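Local atomic coordinates of putative aldolase (Bacteroides vulgatus ATCC 8482, PDB entry 3DXI), a protein that is of unknown precise function but has an N-terminal domain folded as a TIM barrel of the HMGL-like kind. Residues A32-P37 against I71-I76; M135-W140 against F160-S165; S148-I153 against K179-Y184; D213-T218 against G227-E232. One frame throughout, in Å; residues are numbered along the deposited sequence.

Interaction 1: A32-P37 against I71-I76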
loop_
_atom_site.group_PDB
_atom_site.type_symbol
_atom_site.label_atom_id
_atom_site.label_comp_id
_atom_site.label_asym_id
_atom_site.label_seq_id
_atom_site.Cartn_x
_atom_site.Cartn_y
_atom_site.Cartn_z
ATOM N N ALA A 32 21.121 11.330 -8.389
ATOM C CA ALA A 32 19.848 11.651 -7.753
ATOM C C ALA A 32 19.976 11.399 -6.252
ATOM O O ALA A 32 19.485 12.177 -5.442
ATOM C CB ALA A 32 18.732 10.785 -8.327
HETATM N N MSE A 33 20.639 10.306 -5.890
HETATM C CA MSE A 33 20.821 9.968 -4.486
HETATM C C MSE A 33 21.610 11.061 -3.759
HETATM O O MSE A 33 21.446 11.253 -2.556
HETATM C CB MSE A 33 21.537 8.624 -4.352
HETATM C CG MSE A 33 20.752 7.433 -4.894
HETATM SE SE MSE A 33 18.984 7.206 -4.094
HETATM C CE MSE A 33 17.919 7.837 -5.586
ATOM N N ASN A 34 22.469 11.771 -4.486
ATOM C CA ASN A 34 23.243 12.853 -3.882
ATOM C C ASN A 34 22.303 13.971 -3.429
ATOM O O ASN A 34 22.569 14.648 -2.437
ATOM C CB ASN A 34 24.246 13.458 -4.876
ATOM C CG ASN A 34 25.522 12.645 -5.005
ATOM O OD1 ASN A 34 25.767 11.721 -4.232
ATOM N ND2 ASN A 34 26.352 13.001 -5.983
ATOM N N GLU A 35 21.205 14.163 -4.157
ATOM C CA GLU A 35 20.267 15.234 -3.829
ATOM C C GLU A 35 19.002 14.808 -3.101
ATOM O O GLU A 35 18.044 15.578 -3.020
ATOM C CB GLU A 35 19.885 16.004 -5.096
ATOM C CG GLU A 35 21.068 16.665 -5.781
ATOM C CD GLU A 35 20.650 17.662 -6.844
ATOM O OE1 GLU A 35 20.159 18.752 -6.474
ATOM O OE2 GLU A 35 20.807 17.353 -8.046
ATOM N N LEU A 36 18.992 13.584 -2.584
ATOM C CA LEU A 36 17.845 13.084 -1.834
ATOM C C LEU A 36 18.333 12.791 -0.419
ATOM O O LEU A 36 19.508 12.478 -0.216
ATOM C CB LEU A 36 17.282 11.811 -2.489
ATOM C CG LEU A 36 16.590 11.971 -3.854
ATOM C CD1 LEU A 36 16.223 10.609 -4.435
ATOM C CD2 LEU A 36 15.343 12.816 -3.694
ATOM N N PRO A 37 17.446 12.898 0.583
ATOM C CA PRO A 37 17.899 12.620 1.949
ATOM C C PRO A 37 18.108 11.127 2.245
ATOM O O PRO A 37 17.522 10.582 3.182
ATOM C CB PRO A 37 16.801 13.258 2.807
ATOM C CG PRO A 37 15.573 13.071 1.964
ATOM C CD PRO A 37 16.066 13.420 0.576
ATOM N N ILE A 71 31.789 9.918 -7.784
ATOM C CA ILE A 71 30.665 10.832 -7.953
ATOM C C ILE A 71 29.622 10.855 -6.838
ATOM O O ILE A 71 28.824 11.787 -6.773
ATOM C CB ILE A 71 29.944 10.578 -9.301
ATOM C CG1 ILE A 71 29.520 9.111 -9.410
ATOM C CG2 ILE A 71 30.867 10.951 -10.457
ATOM C CD1 ILE A 71 28.668 8.800 -10.631
ATOM N N SER A 72 29.622 9.848 -5.966
ATOM C CA SER A 72 28.658 9.812 -4.862
ATOM C C SER A 72 29.192 10.484 -3.593
ATOM O O SER A 72 30.358 10.317 -3.229
ATOM C CB SER A 72 28.268 8.363 -4.536
ATOM O OG SER A 72 27.422 8.306 -3.395
ATOM N N THR A 73 28.327 11.240 -2.922
ATOM C CA THR A 73 28.695 11.906 -1.674
ATOM C C THR A 73 28.125 11.148 -0.466
ATOM O O THR A 73 28.258 11.591 0.676
ATOM C CB THR A 73 28.154 13.348 -1.624
ATOM O OG1 THR A 73 26.720 13.315 -1.639
ATOM C CG2 THR A 73 28.657 14.152 -2.821
ATOM N N LYS A 74 27.492 10.007 -0.718
ATOM C CA LYS A 74 26.901 9.211 0.357
ATOM C C LYS A 74 27.706 7.953 0.664
ATOM O O LYS A 74 28.692 7.659 -0.008
ATOM C CB LYS A 74 25.465 8.835 -0.013
ATOM C CG LYS A 74 24.622 10.034 -0.436
ATOM C CD LYS A 74 24.603 11.113 0.647
ATOM C CE LYS A 74 23.692 12.274 0.277
ATOM N NZ LYS A 74 22.275 11.845 0.040
ATOM N N LYS A 75 27.300 7.219 1.695
ATOM C CA LYS A 75 28.001 5.993 2.045
ATOM C C LYS A 75 27.575 4.871 1.101
ATOM O O LYS A 75 26.416 4.792 0.691
ATOM C CB LYS A 75 27.736 5.621 3.508
ATOM C CG LYS A 75 28.530 6.492 4.494
ATOM C CD LYS A 75 28.344 6.042 5.924
ATOM C CE LYS A 75 29.339 6.713 6.855
ATOM N NZ LYS A 75 29.270 6.145 8.232
ATOM N N ILE A 76 28.525 4.014 0.746
ATOM C CA ILE A 76 28.263 2.922 -0.182
ATOM C C ILE A 76 28.363 1.555 0.486
ATOM O O ILE A 76 29.251 1.308 1.307
ATOM C CB ILE A 76 29.264 2.964 -1.364
ATOM C CG1 ILE A 76 29.171 4.309 -2.086
ATOM C CG2 ILE A 76 28.985 1.822 -2.333
ATOM C CD1 ILE A 76 27.850 4.544 -2.773
HETATM O O HOH W 1 25.041 9.138 -4.202
HETATM O O HOH W 2 25.209 15.555 -1.779
#
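With CG of Asn34 beside its own backbone N (chi1 -81°) and the amide turned little further, the carboxamide reaches the turn at Ile71-Thr73 and uses both its oxygen and its nitrogen there. ND2 gives a hydrogen bond to Ile71 O at 2.9 Å, with the donor in the carbonyl plane of Ile71 and the oxygen in the amide plane of Asn34, while OD1 takes the backbone N of Thr73 at 2.9 Å, a nearly straight bond (170°) that arrives from above the amide plane. Bonds on both arms fix the rotation of the carboxamide. A water lying 2.7 Å from Asn34 OD1 also links it to Ser72 OG, and that hydroxyl accepts from Lys74 N to make an ST turn. In the barrel, this is where helix 23-34 gives out and where the chain leaves helix 62-71 to enter strand 75-81, so two successive beta-alpha units are joined at their turns. Lys74, bent at chi2 (-56°) and again at chi4, brings its ammonium to the carbonyls where helix 23-34 passes into loop: NZ donates to Met33 O at 2.8 Å and, more weakly, to Leu36 O at 2.9 Å, with Ile38 O as a further acceptor. Three carbonyls gathered round NZ would probably favour the charged lysine.

Interaction 2: M135-W140 against F160-S165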
loop_
_atom_site.group_PDB
_atom_site.type_symbol
_atom_site.label_atom_id
_atom_site.label_comp_id
_atom_site.label_asym_id
_atom_site.label_seq_id
_atom_site.Cartn_x
_atom_site.Cartn_y
_atom_site.Cartn_z
HETATM N N MSE A 135 17.011 -12.608 7.861
HETATM C CA MSE A 135 15.729 -12.975 7.273
HETATM C C MSE A 135 14.746 -13.624 8.234
HETATM O O MSE A 135 15.094 -13.990 9.353
HETATM C CB MSE A 135 15.969 -13.927 6.103
HETATM C CG MSE A 135 17.142 -13.521 5.237
HETATM SE SE MSE A 135 17.524 -14.748 3.787
HETATM C CE MSE A 135 17.476 -16.424 4.735
ATOM N N TYR A 136 13.506 -13.750 7.766
ATOM C CA TYR A 136 12.413 -14.371 8.503
ATOM C C TYR A 136 12.176 -13.851 9.914
ATOM O O TYR A 136 12.107 -14.633 10.860
ATOM C CB TYR A 136 12.622 -15.884 8.563
ATOM C CG TYR A 136 13.151 -16.473 7.277
ATOM C CD1 TYR A 136 12.511 -16.244 6.059
ATOM C CD2 TYR A 136 14.301 -17.254 7.278
ATOM C CE1 TYR A 136 13.011 -16.780 4.868
ATOM C CE2 TYR A 136 14.805 -17.792 6.108
ATOM C CZ TYR A 136 14.160 -17.554 4.906
ATOM O OH TYR A 136 14.674 -18.093 3.749
HETATM N N MSE A 137 12.027 -12.541 10.058
HETATM C CA MSE A 137 11.782 -11.967 11.372
HETATM C C MSE A 137 10.454 -12.492 11.927
HETATM O O MSE A 137 10.191 -12.393 13.120
HETATM C CB MSE A 137 11.752 -10.440 11.281
HETATM C CG MSE A 137 10.604 -9.875 10.458
HETATM SE SE MSE A 137 10.810 -7.966 10.128
HETATM C CE MSE A 137 10.321 -7.325 11.890
ATOM N N SER A 138 9.616 -13.045 11.056
ATOM C CA SER A 138 8.320 -13.581 11.480
ATOM C C SER A 138 8.460 -14.932 12.185
ATOM O O SER A 138 7.469 -15.500 12.647
ATOM C CB SER A 138 7.399 -13.764 10.278
ATOM O OG SER A 138 7.874 -14.814 9.451
ATOM N N LYS A 139 9.682 -15.451 12.260
ATOM C CA LYS A 139 9.916 -16.741 12.902
ATOM C C LYS A 139 10.808 -16.638 14.137
ATOM O O LYS A 139 10.971 -17.614 14.875
ATOM C CB LYS A 139 10.550 -17.712 11.900
ATOM C CG LYS A 139 9.747 -17.908 10.627
ATOM C CD LYS A 139 10.379 -18.954 9.721
ATOM C CE LYS A 139 9.535 -19.171 8.464
ATOM N NZ LYS A 139 10.051 -20.276 7.595
ATOM N N TRP A 140 11.369 -15.452 14.359
ATOM C CA TRP A 140 12.272 -15.199 15.478
ATOM C C TRP A 140 11.751 -15.544 16.869
ATOM O O TRP A 140 12.395 -16.285 17.607
ATOM C CB TRP A 140 12.708 -13.733 15.469
ATOM C CG TRP A 140 13.573 -13.342 14.297
ATOM C CD1 TRP A 140 13.910 -14.117 13.215
ATOM C CD2 TRP A 140 14.170 -12.062 14.073
ATOM N NE1 TRP A 140 14.678 -13.389 12.333
ATOM C CE2 TRP A 140 14.854 -12.126 12.837
ATOM C CE3 TRP A 140 14.196 -10.864 14.801
ATOM C CZ2 TRP A 140 15.553 -11.032 12.309
ATOM C CZ3 TRP A 140 14.890 -9.777 14.275
ATOM C CH2 TRP A 140 15.560 -9.871 13.039
ATOM N N PHE A 160 21.859 -3.979 12.589
ATOM C CA PHE A 160 21.128 -5.234 12.705
ATOM C C PHE A 160 19.798 -4.945 12.009
ATOM O O PHE A 160 18.914 -4.314 12.588
ATOM C CB PHE A 160 20.869 -5.605 14.166
ATOM C CG PHE A 160 20.140 -6.912 14.330
ATOM C CD1 PHE A 160 20.806 -8.119 14.149
ATOM C CD2 PHE A 160 18.775 -6.933 14.612
ATOM C CE1 PHE A 160 20.128 -9.329 14.243
ATOM C CE2 PHE A 160 18.084 -8.143 14.709
ATOM C CZ PHE A 160 18.763 -9.342 14.523
ATOM N N CYS A 161 19.664 -5.402 10.766
ATOM C CA CYS A 161 18.462 -5.158 9.969
ATOM C C CYS A 161 17.429 -6.287 10.015
ATOM O O CYS A 161 17.728 -7.425 9.654
ATOM C CB CYS A 161 18.876 -4.891 8.518
ATOM S SG CYS A 161 17.530 -4.395 7.422
HETATM N N MSE A 162 16.220 -5.970 10.475
HETATM C CA MSE A 162 15.144 -6.960 10.545
HETATM C C MSE A 162 14.459 -7.008 9.179
HETATM O O MSE A 162 13.934 -6.003 8.709
HETATM C CB MSE A 162 14.129 -6.570 11.626
HETATM C CG MSE A 162 14.748 -6.287 12.988
HETATM SE SE MSE A 162 13.408 -5.838 14.298
HETATM C CE MSE A 162 12.792 -4.164 13.547
ATOM N N VAL A 163 14.464 -8.178 8.545
ATOM C CA VAL A 163 13.870 -8.325 7.217
ATOM C C VAL A 163 12.499 -9.005 7.168
ATOM O O VAL A 163 12.344 -10.164 7.555
ATOM C CB VAL A 163 14.831 -9.093 6.285
ATOM C CG1 VAL A 163 14.252 -9.186 4.880
ATOM C CG2 VAL A 163 16.182 -8.395 6.263
ATOM N N ASP A 164 11.514 -8.254 6.681
ATOM C CA ASP A 164 10.138 -8.720 6.524
ATOM C C ASP A 164 10.144 -9.586 5.257
ATOM O O ASP A 164 9.566 -9.223 4.238
ATOM C CB ASP A 164 9.225 -7.493 6.372
ATOM C CG ASP A 164 7.786 -7.845 6.030
ATOM O OD1 ASP A 164 7.307 -8.930 6.425
ATOM O OD2 ASP A 164 7.122 -7.007 5.375
ATOM N N SER A 165 10.815 -10.733 5.350
ATOM C CA SER A 165 10.984 -11.668 4.234
ATOM C C SER A 165 9.749 -12.042 3.425
ATOM O O SER A 165 9.789 -12.042 2.193
ATOM C CB SER A 165 11.667 -12.947 4.732
ATOM O OG SER A 165 13.016 -12.700 5.096
#
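Met137 reaches across to strand 159-163 one atom at a time. Its CB stands 3.8 Å from Val163 O, and CG, set between the backbone N and carbonyl carbon (chi1 65°), comes to 3.4 Å from the same oxygen. The selenium then lies over the turn that follows, 3.5 Å from Asp164 N, and the bend at chi3 swings the methyl CE back against Met162 CB at 3.9 Å. Met137 N makes a weak bond to Val163 O, whereas Tyr136 N donates almost dead straight to Ser165 OG at 2.9 Å. Trp140 closes the other end: CH2 of its six-membered ring meets Phe160 CE2 at 3.5 Å, the two planes inclined at 50°. Met162 CG packs on the indole at 3.7 Å from Trp140 CH2, while its selenium makes an oblique Met-aromatic contact with the six-membered ring. The indole is held from within its own loop, NE1 donating to Met135 O while CA of Met137 rests on one face. Asp164 directs its carboxylate to the backbone N of His194. The loop thus folds back from strand 129-134 over the C-terminal end of the next barrel strand, 159-163, with Val181 of helix 171-184 packed against Trp140, Phe160 and Met162, and Phe191 of strand 189-192 against Met137.

Interaction 3: S148-I153 against K179-Y184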
loop_
_atom_site.group_PDB
_atom_site.type_symbol
_atom_site.label_atom_id
_atom_site.label_comp_id
_atom_site.label_asym_id
_atom_site.label_seq_id
_atom_site.Cartn_x
_atom_site.Cartn_y
_atom_site.Cartn_z
ATOM N N SER A 148 18.854 -14.465 22.221
ATOM C CA SER A 148 19.960 -14.502 23.170
ATOM C C SER A 148 21.309 -14.587 22.465
ATOM O O SER A 148 22.353 -14.324 23.062
ATOM C CB SER A 148 19.799 -15.696 24.115
ATOM O OG SER A 148 18.572 -15.616 24.824
ATOM N N LYS A 149 21.288 -14.958 21.191
ATOM C CA LYS A 149 22.516 -15.071 20.416
ATOM C C LYS A 149 22.938 -13.734 19.822
ATOM O O LYS A 149 23.986 -13.643 19.176
ATOM C CB LYS A 149 22.335 -16.083 19.279
ATOM C CG LYS A 149 22.031 -17.494 19.752
ATOM C CD LYS A 149 21.835 -18.444 18.582
ATOM C CE LYS A 149 21.530 -19.851 19.078
ATOM N NZ LYS A 149 21.359 -20.838 17.968
ATOM N N LEU A 150 22.129 -12.700 20.037
ATOM C CA LEU A 150 22.434 -11.389 19.484
ATOM C C LEU A 150 23.434 -10.588 20.306
ATOM O O LEU A 150 24.049 -9.656 19.793
ATOM C CB LEU A 150 21.148 -10.579 19.290
ATOM C CG LEU A 150 20.094 -11.197 18.365
ATOM C CD1 LEU A 150 18.972 -10.194 18.152
ATOM C CD2 LEU A 150 20.717 -11.580 17.026
ATOM N N LYS A 151 23.613 -10.936 21.575
ATOM C CA LYS A 151 24.571 -10.194 22.381
ATOM C C LYS A 151 25.980 -10.332 21.805
ATOM O O LYS A 151 26.818 -9.444 21.970
ATOM C CB LYS A 151 24.572 -10.675 23.832
ATOM C CG LYS A 151 25.582 -9.917 24.686
ATOM C CD LYS A 151 25.494 -10.268 26.162
ATOM C CE LYS A 151 26.567 -9.535 26.959
ATOM N NZ LYS A 151 26.444 -9.796 28.424
ATOM N N ALA A 152 26.234 -11.441 21.119
ATOM C CA ALA A 152 27.548 -11.693 20.533
ATOM C C ALA A 152 27.922 -10.745 19.388
ATOM O O ALA A 152 29.072 -10.722 18.947
ATOM C CB ALA A 152 27.629 -13.144 20.056
ATOM N N ILE A 153 26.963 -9.957 18.908
ATOM C CA ILE A 153 27.237 -9.034 17.809
ATOM C C ILE A 153 27.486 -7.600 18.268
ATOM O O ILE A 153 27.803 -6.733 17.456
ATOM C CB ILE A 153 26.078 -9.023 16.783
ATOM C CG1 ILE A 153 24.891 -8.219 17.318
ATOM C CG2 ILE A 153 25.630 -10.440 16.499
ATOM C CD1 ILE A 153 23.788 -7.994 16.283
ATOM N N LYS A 179 11.339 -3.844 20.121
ATOM C CA LYS A 179 11.500 -3.794 21.572
ATOM C C LYS A 179 12.292 -5.006 22.063
ATOM O O LYS A 179 13.134 -4.891 22.956
ATOM C CB LYS A 179 10.138 -3.771 22.263
ATOM C CG LYS A 179 9.305 -2.532 21.982
ATOM C CD LYS A 179 7.925 -2.647 22.635
ATOM C CE LYS A 179 7.049 -1.431 22.332
ATOM N NZ LYS A 179 5.643 -1.624 22.814
ATOM N N GLU A 180 12.022 -6.170 21.478
ATOM C CA GLU A 180 12.729 -7.392 21.862
ATOM C C GLU A 180 14.211 -7.327 21.515
ATOM O O GLU A 180 15.060 -7.635 22.349
ATOM C CB GLU A 180 12.098 -8.612 21.183
ATOM C CG GLU A 180 10.860 -9.115 21.887
ATOM C CD GLU A 180 11.165 -9.581 23.291
ATOM O OE1 GLU A 180 11.871 -10.598 23.436
ATOM O OE2 GLU A 180 10.716 -8.927 24.250
ATOM N N VAL A 181 14.516 -6.932 20.284
ATOM C CA VAL A 181 15.898 -6.831 19.830
ATOM C C VAL A 181 16.694 -5.878 20.728
ATOM O O VAL A 181 17.842 -6.156 21.073
ATOM C CB VAL A 181 15.949 -6.372 18.336
ATOM C CG1 VAL A 181 17.370 -6.029 17.918
ATOM C CG2 VAL A 181 15.418 -7.501 17.436
ATOM N N ARG A 182 16.072 -4.772 21.127
ATOM C CA ARG A 182 16.730 -3.798 21.991
ATOM C C ARG A 182 17.104 -4.388 23.354
ATOM O O ARG A 182 17.976 -3.855 24.039
ATOM C CB ARG A 182 15.831 -2.575 22.200
ATOM C CG ARG A 182 15.488 -1.797 20.930
ATOM C CD ARG A 182 16.705 -1.134 20.328
ATOM N NE ARG A 182 16.324 -0.051 19.426
ATOM C CZ ARG A 182 17.181 0.621 18.665
ATOM N NH1 ARG A 182 18.474 0.316 18.690
ATOM N NH2 ARG A 182 16.746 1.598 17.881
ATOM N N LYS A 183 16.445 -5.474 23.752
ATOM C CA LYS A 183 16.744 -6.118 25.035
ATOM C C LYS A 183 17.963 -7.024 24.935
ATOM O O LYS A 183 18.601 -7.328 25.944
ATOM C CB LYS A 183 15.582 -7.001 25.505
ATOM C CG LYS A 183 14.302 -6.296 25.890
ATOM C CD LYS A 183 13.278 -7.340 26.327
ATOM C CE LYS A 183 11.948 -6.714 26.689
ATOM N NZ LYS A 183 10.941 -7.759 27.017
ATOM N N TYR A 184 18.286 -7.456 23.720
ATOM C CA TYR A 184 19.389 -8.382 23.528
ATOM C C TYR A 184 20.638 -7.859 22.833
ATOM O O TYR A 184 21.695 -8.492 22.900
ATOM C CB TYR A 184 18.859 -9.626 22.819
ATOM C CG TYR A 184 17.815 -10.348 23.645
ATOM C CD1 TYR A 184 18.188 -11.139 24.730
ATOM C CD2 TYR A 184 16.457 -10.185 23.387
ATOM C CE1 TYR A 184 17.235 -11.750 25.540
ATOM C CE2 TYR A 184 15.489 -10.788 24.194
ATOM C CZ TYR A 184 15.887 -11.569 25.271
ATOM O OH TYR A 184 14.940 -12.150 26.090
#
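Tyr184 and Ser148 make the outer part of this contact: Ser148 N lies over one face of the phenol ring, its CA is 4.1 Å from Tyr184 CD1, and its hydroxyl OG is 4.2 Å from CE1. Deeper in, the side chains meet through apolar carbon, Leu150 CB standing 4.3 Å from Tyr184 CB and Leu150 CD1 only grazing Val181 CG1 at 4.5 Å. Tyr184 O faces the turn of the 3-10 segment at Leu150 and Lys151. Lys151 N is 3.4 Å from this oxygen, but the angle is too poor for a hydrogen bond. Beyond this first shell, the ring is steered by its own helix. With CG beside the backbone N (chi1 -62°), the phenol turns toward the 3-10 segment, and Glu180 OE1 lies in the ring plane at its edge. The other carboxylate oxygen of that residue, OE2, receives Lys183 NZ at 3.0 Å in a salt bridge, met nearly along the C-O axis, which steadies the glutamate beside the ring. Leu147 touches both Tyr184 and Glu180. Inward, Leu150 rests on Phe160 of strand 159-163, on the outer side of the barrel, where the 3-10 segment lies beside helix 171-184. With no hydrogen bond between the segments, the contact depends on apolar fit; the salt bridge of Glu180 with Lys183 stays within the helix, while Arg182 reaches out to Asp213.

Interaction 4: D213-T218 against G227-E232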
loop_
_atom_site.group_PDB
_atom_site.type_symbol
_atom_site.label_atom_id
_atom_site.label_comp_id
_atom_site.label_asym_id
_atom_site.label_seq_id
_atom_site.Cartn_x
_atom_site.Cartn_y
_atom_site.Cartn_z
ATOM N N ASP A 213 16.861 2.869 13.948
ATOM C CA ASP A 213 18.020 3.564 13.387
ATOM C C ASP A 213 18.157 3.561 11.857
ATOM O O ASP A 213 18.686 4.513 11.280
ATOM C CB ASP A 213 19.292 2.965 14.000
ATOM C CG ASP A 213 19.233 2.896 15.520
ATOM O OD1 ASP A 213 19.500 3.922 16.175
ATOM O OD2 ASP A 213 18.907 1.822 16.061
ATOM N N PHE A 214 17.689 2.496 11.211
ATOM C CA PHE A 214 17.796 2.351 9.755
ATOM C C PHE A 214 16.510 1.866 9.079
ATOM O O PHE A 214 15.777 1.045 9.632
ATOM C CB PHE A 214 18.897 1.339 9.417
ATOM C CG PHE A 214 20.266 1.935 9.241
ATOM C CD1 PHE A 214 20.706 2.338 7.982
ATOM C CD2 PHE A 214 21.138 2.047 10.322
ATOM C CE1 PHE A 214 21.995 2.835 7.798
ATOM C CE2 PHE A 214 22.434 2.546 10.152
ATOM C CZ PHE A 214 22.861 2.939 8.884
ATOM N N ILE A 215 16.245 2.373 7.879
ATOM C CA ILE A 215 15.090 1.931 7.096
ATOM C C ILE A 215 15.548 1.726 5.653
ATOM O O ILE A 215 16.241 2.574 5.089
ATOM C CB ILE A 215 13.923 2.952 7.092
ATOM C CG1 ILE A 215 13.316 3.075 8.491
ATOM C CG2 ILE A 215 12.847 2.501 6.107
ATOM C CD1 ILE A 215 12.692 1.793 9.006
ATOM N N ASP A 216 15.169 0.585 5.083
ATOM C CA ASP A 216 15.494 0.214 3.704
ATOM C C ASP A 216 14.292 0.470 2.787
ATOM O O ASP A 216 13.138 0.274 3.181
ATOM C CB ASP A 216 15.834 -1.283 3.608
ATOM C CG ASP A 216 17.230 -1.622 4.109
ATOM O OD1 ASP A 216 17.845 -0.805 4.833
ATOM O OD2 ASP A 216 17.703 -2.733 3.780
ATOM N N ALA A 217 14.576 0.882 1.556
ATOM C CA ALA A 217 13.543 1.126 0.551
ATOM C C ALA A 217 14.229 1.191 -0.808
ATOM O O ALA A 217 15.454 1.189 -0.880
ATOM C CB ALA A 217 12.808 2.427 0.845
ATOM N N THR A 218 13.444 1.227 -1.883
ATOM C CA THR A 218 13.989 1.308 -3.233
ATOM C C THR A 218 13.084 2.185 -4.097
ATOM O O THR A 218 11.899 2.336 -3.802
ATOM C CB THR A 218 14.102 -0.094 -3.893
ATOM O OG1 THR A 218 12.797 -0.675 -4.028
ATOM C CG2 THR A 218 14.977 -1.016 -3.048
ATOM N N GLY A 227 7.891 -6.699 -4.322
ATOM C CA GLY A 227 8.826 -5.606 -4.131
ATOM C C GLY A 227 9.007 -5.088 -2.721
ATOM O O GLY A 227 8.565 -5.706 -1.753
ATOM N N ASN A 228 9.660 -3.934 -2.621
ATOM C CA ASN A 228 9.954 -3.300 -1.339
ATOM C C ASN A 228 9.142 -2.032 -1.102
ATOM O O ASN A 228 8.294 -1.654 -1.909
ATOM C CB ASN A 228 11.440 -2.931 -1.270
ATOM C CG ASN A 228 12.348 -4.109 -1.518
ATOM O OD1 ASN A 228 13.048 -4.168 -2.526
ATOM N ND2 ASN A 228 12.348 -5.051 -0.599
ATOM N N LEU A 229 9.399 -1.388 0.029
ATOM C CA LEU A 229 8.734 -0.135 0.343
ATOM C C LEU A 229 9.229 0.841 -0.718
ATOM O O LEU A 229 10.420 0.859 -1.028
ATOM C CB LEU A 229 9.164 0.356 1.727
ATOM C CG LEU A 229 8.948 1.832 2.069
ATOM C CD1 LEU A 229 7.476 2.194 1.972
ATOM C CD2 LEU A 229 9.465 2.090 3.468
ATOM N N LYS A 230 8.320 1.630 -1.287
ATOM C CA LYS A 230 8.697 2.606 -2.306
ATOM C C LYS A 230 9.359 3.802 -1.629
ATOM O O LYS A 230 8.738 4.492 -0.809
ATOM C CB LYS A 230 7.464 3.049 -3.106
ATOM C CG LYS A 230 6.839 1.908 -3.899
ATOM C CD LYS A 230 5.794 2.381 -4.895
ATOM C CE LYS A 230 4.472 2.683 -4.231
ATOM N NZ LYS A 230 3.364 2.192 -5.097
HETATM N N MSE A 231 10.627 4.033 -1.964
HETATM C CA MSE A 231 11.380 5.133 -1.380
HETATM C C MSE A 231 10.630 6.452 -1.522
HETATM O O MSE A 231 10.577 7.240 -0.582
HETATM C CB MSE A 231 12.762 5.238 -2.035
HETATM C CG MSE A 231 13.618 6.386 -1.507
HETATM SE SE MSE A 231 14.020 6.234 0.388
HETATM C CE MSE A 231 15.594 5.090 0.257
ATOM N N GLU A 232 10.041 6.688 -2.691
ATOM C CA GLU A 232 9.297 7.926 -2.921
ATOM C C GLU A 232 8.120 8.063 -1.960
ATOM O O GLU A 232 7.751 9.175 -1.585
ATOM C CB GLU A 232 8.786 8.003 -4.371
ATOM C CG GLU A 232 7.854 6.857 -4.773
ATOM C CD GLU A 232 8.591 5.719 -5.433
ATOM O OE1 GLU A 232 9.770 5.490 -5.082
ATOM O OE2 GLU A 232 7.991 5.045 -6.298
HETATM O O HOH W 3 12.028 -2.121 1.694
#
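Ala217 and Met231 face one another where strand 214-217 runs out: the CB bonds of both point into the contact, and the alanine methyl is 3.8 Å from Met231 CA. The selenomethionine leaves its backbone with CG anti to N (chi1 179°) and then bends at chi2 and chi3, which curls the methyl CE back to 3.9 Å from Ala217 CB. Leu229 meets the alanine methyl from another side, its CG 4.1 Å from Ala217 CB, and sends CD2 on toward Ile215 CG2. A short residue in the strand thus receives two longer ones from the connection. Thr218 is turned the other way, its CB bond directed away from segment 227-232 and OG1 bonded to Met222 O, so its polar contact with that segment is made by its backbone, while OG1 of Thr218 only packs beside Asn228 CB at 3.8 Å. Thr218 N donates to Leu229 O at 3.2 Å, and Thr218 O accepts from Met231 N at 2.8 Å, a straight bond (178°) whose donor stands above the carbonyl plane. Together they form a single beta bridge between Thr218 and Lys230, at the N-cap position of helix 231-241. A water spans Asp216 O and Leu229 N. Asp216 itself points its carboxylate to Arg105 and His192, while Glu232 OE1 bonds Thr220 N. Lys230 and Glu232 pack on Thr269 and Met274, respectively, of the second subunit. Chemically, the contact pairs an apolar wedge with backbone bonds: Met231 N, at the helix start, gets its acceptor from the strand's end, so this last beta-alpha connection is held by main chain in a buried setting.

How the interactions relate
From the N terminus, interaction 1 comes first, closing a loop from helix 23-34 to strand 75-81 that holds strand 40-45 and helices 56-59 and 62-71. Interactions 2 and 3 follow and cross, their segments alternating along the chain, so that the connection after strand 129-134 is tied first to strand 159-163 and then to helix 171-184. They touch directly, Phe160 packing on Leu150, Ile153 and Val181. Interaction 4 closes the shortest loop, from strand 214-217 to helix 231-241. It meets interaction 3 through the salt bridge of Arg182 with Asp213, and interaction 2 through Cys161 beside Asp216. Interaction 1 touches none of the others, its centre 27 Å from that of interaction 2 across the barrel.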